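PDB 5I8J: Dmd discriminator of mRNA degradation from Enterobacteria phage RB69, which acts as a phage antitoxin, probably by binding the bacterial toxin RnlA and so protecting phage mRNA from degradation. Local coordinates for residues 31-36 and 55-60. Sequence-based numbering, arbitrary orientation.
Sequences EEIEWV and EKVFEA
Glu-34, in the early part of helix 30-44, comes closest to Phe-58 on strand 55-61, outermost in the chain's own sheet, with their CA atoms 6.6 Å apart. This is a beta-beta-alpha-beta-beta fold in which the helix packs on a four-stranded antiparallel sheet, and no hydrogen bond joins 31-36 to 55-60. The strand carries a classic beta bulge: Val-57 and Phe-58 both form backbone hydrogen bonds with Ala-50 of strand 46-52. The irregularity puts two consecutive side chains, Val-57 and Phe-58, on the helix side.

Phe-58 does most of the work. Its CG is trans to the backbone N (chi1 -168°), sending the ring against the helix surface at Glu-34. Glu-34 CG sits almost exactly over the centre of one ring face, 3.6 Å from the centroid, a CH-pi contact. The extended chain then carries the carboxylate over the CE1 side of the ring, and the two planes lie only 7° apart, stacked, with CD 3.8 Å from Phe-58 CE1. Arg-30 holds that carboxylate through a salt bridge to OE2 and also donates a hydrogen bond to Val-57 O, so one guanidinium ties helix and bulge together. Thr-37 and Val-38 also touch the Phe-58 side chain.

Beside this aromatic, the contact turns inward and becomes apolar. Ile-33 packs more loosely on Val-57, CG2 to CG2 at 4.3 Å, and reaches Ile-52 and Leu-26 in the core between helix and sheet.

The bulge also leaves Lys-56 and Glu-59 together on the side turned from the helix. Lys-56 NZ, which in addition bridges to Asp-54 of the second subunit, forms a hydrogen-bonded salt bridge to Glu-59 OE2 at 2.7 Å, approaching on the syn side of the carboxylate, 32° out of its plane.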
# COMPACT_ATOMS: atom_id res chain seq x y z
N GLU A 31 14.56 6.42 -12.53
CA GLU A 31 15.77 6.14 -11.78
C GLU A 31 15.60 6.53 -10.31
O GLU A 31 15.94 5.75 -9.42
CB GLU A 31 16.98 6.85 -12.38
CG GLU A 31 18.22 6.70 -11.53
CD GLU A 31 19.49 7.03 -12.28
OE1 GLU A 31 19.43 7.81 -13.25
OE2 GLU A 31 20.55 6.51 -11.87
N GLU A 32 15.06 7.72 -10.06
CA GLU A 32 14.85 8.14 -8.68
C GLU A 32 13.90 7.21 -7.93
O GLU A 32 14.16 6.85 -6.79
CB GLU A 32 14.29 9.56 -8.61
CG GLU A 32 14.08 10.01 -7.17
CD GLU A 32 13.45 11.37 -7.05
OE1 GLU A 32 12.77 11.80 -8.00
OE2 GLU A 32 13.63 12.00 -5.99
N ILE A 33 12.81 6.83 -8.57
CA ILE A 33 11.83 5.96 -7.93
C ILE A 33 12.47 4.63 -7.54
O ILE A 33 12.30 4.14 -6.42
CB ILE A 33 10.62 5.72 -8.85
CG1 ILE A 33 9.88 7.04 -9.09
CG2 ILE A 33 9.67 4.71 -8.22
CD1 ILE A 33 8.89 6.98 -10.23
N GLU A 34 13.25 4.07 -8.46
CA GLU A 34 13.91 2.79 -8.17
C GLU A 34 14.93 2.93 -7.04
O GLU A 34 14.99 2.08 -6.14
CB GLU A 34 14.58 2.23 -9.44
CG GLU A 34 13.58 1.75 -10.48
CD GLU A 34 14.25 1.09 -11.69
OE1 GLU A 34 15.46 0.81 -11.64
OE2 GLU A 34 13.54 0.87 -12.70
N TRP A 35 15.74 3.99 -7.08
CA TRP A 35 16.77 4.19 -6.06
C TRP A 35 16.13 4.37 -4.69
O TRP A 35 16.56 3.79 -3.70
CB TRP A 35 17.67 5.40 -6.38
CG TRP A 35 18.89 5.41 -5.52
CD1 TRP A 35 20.10 4.85 -5.82
CD2 TRP A 35 19.01 5.96 -4.20
NE1 TRP A 35 20.97 5.03 -4.77
CE2 TRP A 35 20.33 5.70 -3.76
CE3 TRP A 35 18.14 6.64 -3.35
CZ2 TRP A 35 20.80 6.11 -2.51
CZ3 TRP A 35 18.61 7.05 -2.11
CH2 TRP A 35 19.92 6.78 -1.70
N VAL A 36 15.09 5.19 -4.63
CA VAL A 36 14.39 5.45 -3.38
C VAL A 36 13.80 4.14 -2.84
O VAL A 36 13.87 3.87 -1.63
CB VAL A 36 13.30 6.52 -3.55
CG1 VAL A 36 12.38 6.59 -2.34
CG2 VAL A 36 13.96 7.87 -3.77
N GLU A 55 -1.00 1.61 -9.08
CA GLU A 55 -0.40 0.51 -9.83
C GLU A 55 1.04 0.30 -9.39
O GLU A 55 1.76 1.27 -9.18
CB GLU A 55 -0.48 0.79 -11.33
CG GLU A 55 -1.90 0.91 -11.84
CD GLU A 55 -1.98 1.08 -13.34
OE1 GLU A 55 -1.28 0.33 -14.05
OE2 GLU A 55 -2.75 1.94 -13.80
N LYS A 56 1.44 -0.96 -9.21
CA LYS A 56 2.80 -1.23 -8.76
C LYS A 56 3.80 -0.99 -9.88
O LYS A 56 3.66 -1.54 -10.97
CB LYS A 56 2.94 -2.68 -8.26
CG LYS A 56 4.33 -3.00 -7.75
CD LYS A 56 4.40 -4.40 -7.17
CE LYS A 56 4.08 -5.44 -8.22
NZ LYS A 56 4.24 -6.84 -7.69
N VAL A 57 4.81 -0.16 -9.62
CA VAL A 57 5.76 0.19 -10.68
C VAL A 57 7.16 -0.38 -10.43
O VAL A 57 7.97 -0.47 -11.35
CB VAL A 57 5.84 1.74 -10.85
CG1 VAL A 57 4.47 2.31 -11.25
CG2 VAL A 57 6.36 2.41 -9.58
N PHE A 58 7.43 -0.76 -9.19
CA PHE A 58 8.73 -1.32 -8.84
C PHE A 58 8.66 -1.98 -7.47
O PHE A 58 7.79 -1.64 -6.67
CB PHE A 58 9.80 -0.21 -8.83
CG PHE A 58 11.21 -0.72 -8.77
CD1 PHE A 58 11.74 -1.44 -9.83
CD2 PHE A 58 12.00 -0.47 -7.66
CE1 PHE A 58 13.04 -1.90 -9.77
CE2 PHE A 58 13.30 -0.93 -7.60
CZ PHE A 58 13.82 -1.65 -8.66
N GLU A 59 9.56 -2.92 -7.20
CA GLU A 59 9.70 -3.41 -5.84
C GLU A 59 11.09 -3.97 -5.61
O GLU A 59 11.77 -4.35 -6.56
CB GLU A 59 8.65 -4.48 -5.53
CG GLU A 59 8.76 -5.74 -6.35
CD GLU A 59 7.49 -6.56 -6.24
OE1 GLU A 59 7.08 -6.86 -5.10
OE2 GLU A 59 6.88 -6.89 -7.29
N ALA A 60 11.50 -3.98 -4.34
CA ALA A 60 12.82 -4.47 -3.95
C ALA A 60 12.68 -5.24 -2.65
O ALA A 60 12.01 -4.79 -1.73
CB ALA A 60 13.80 -3.31 -3.79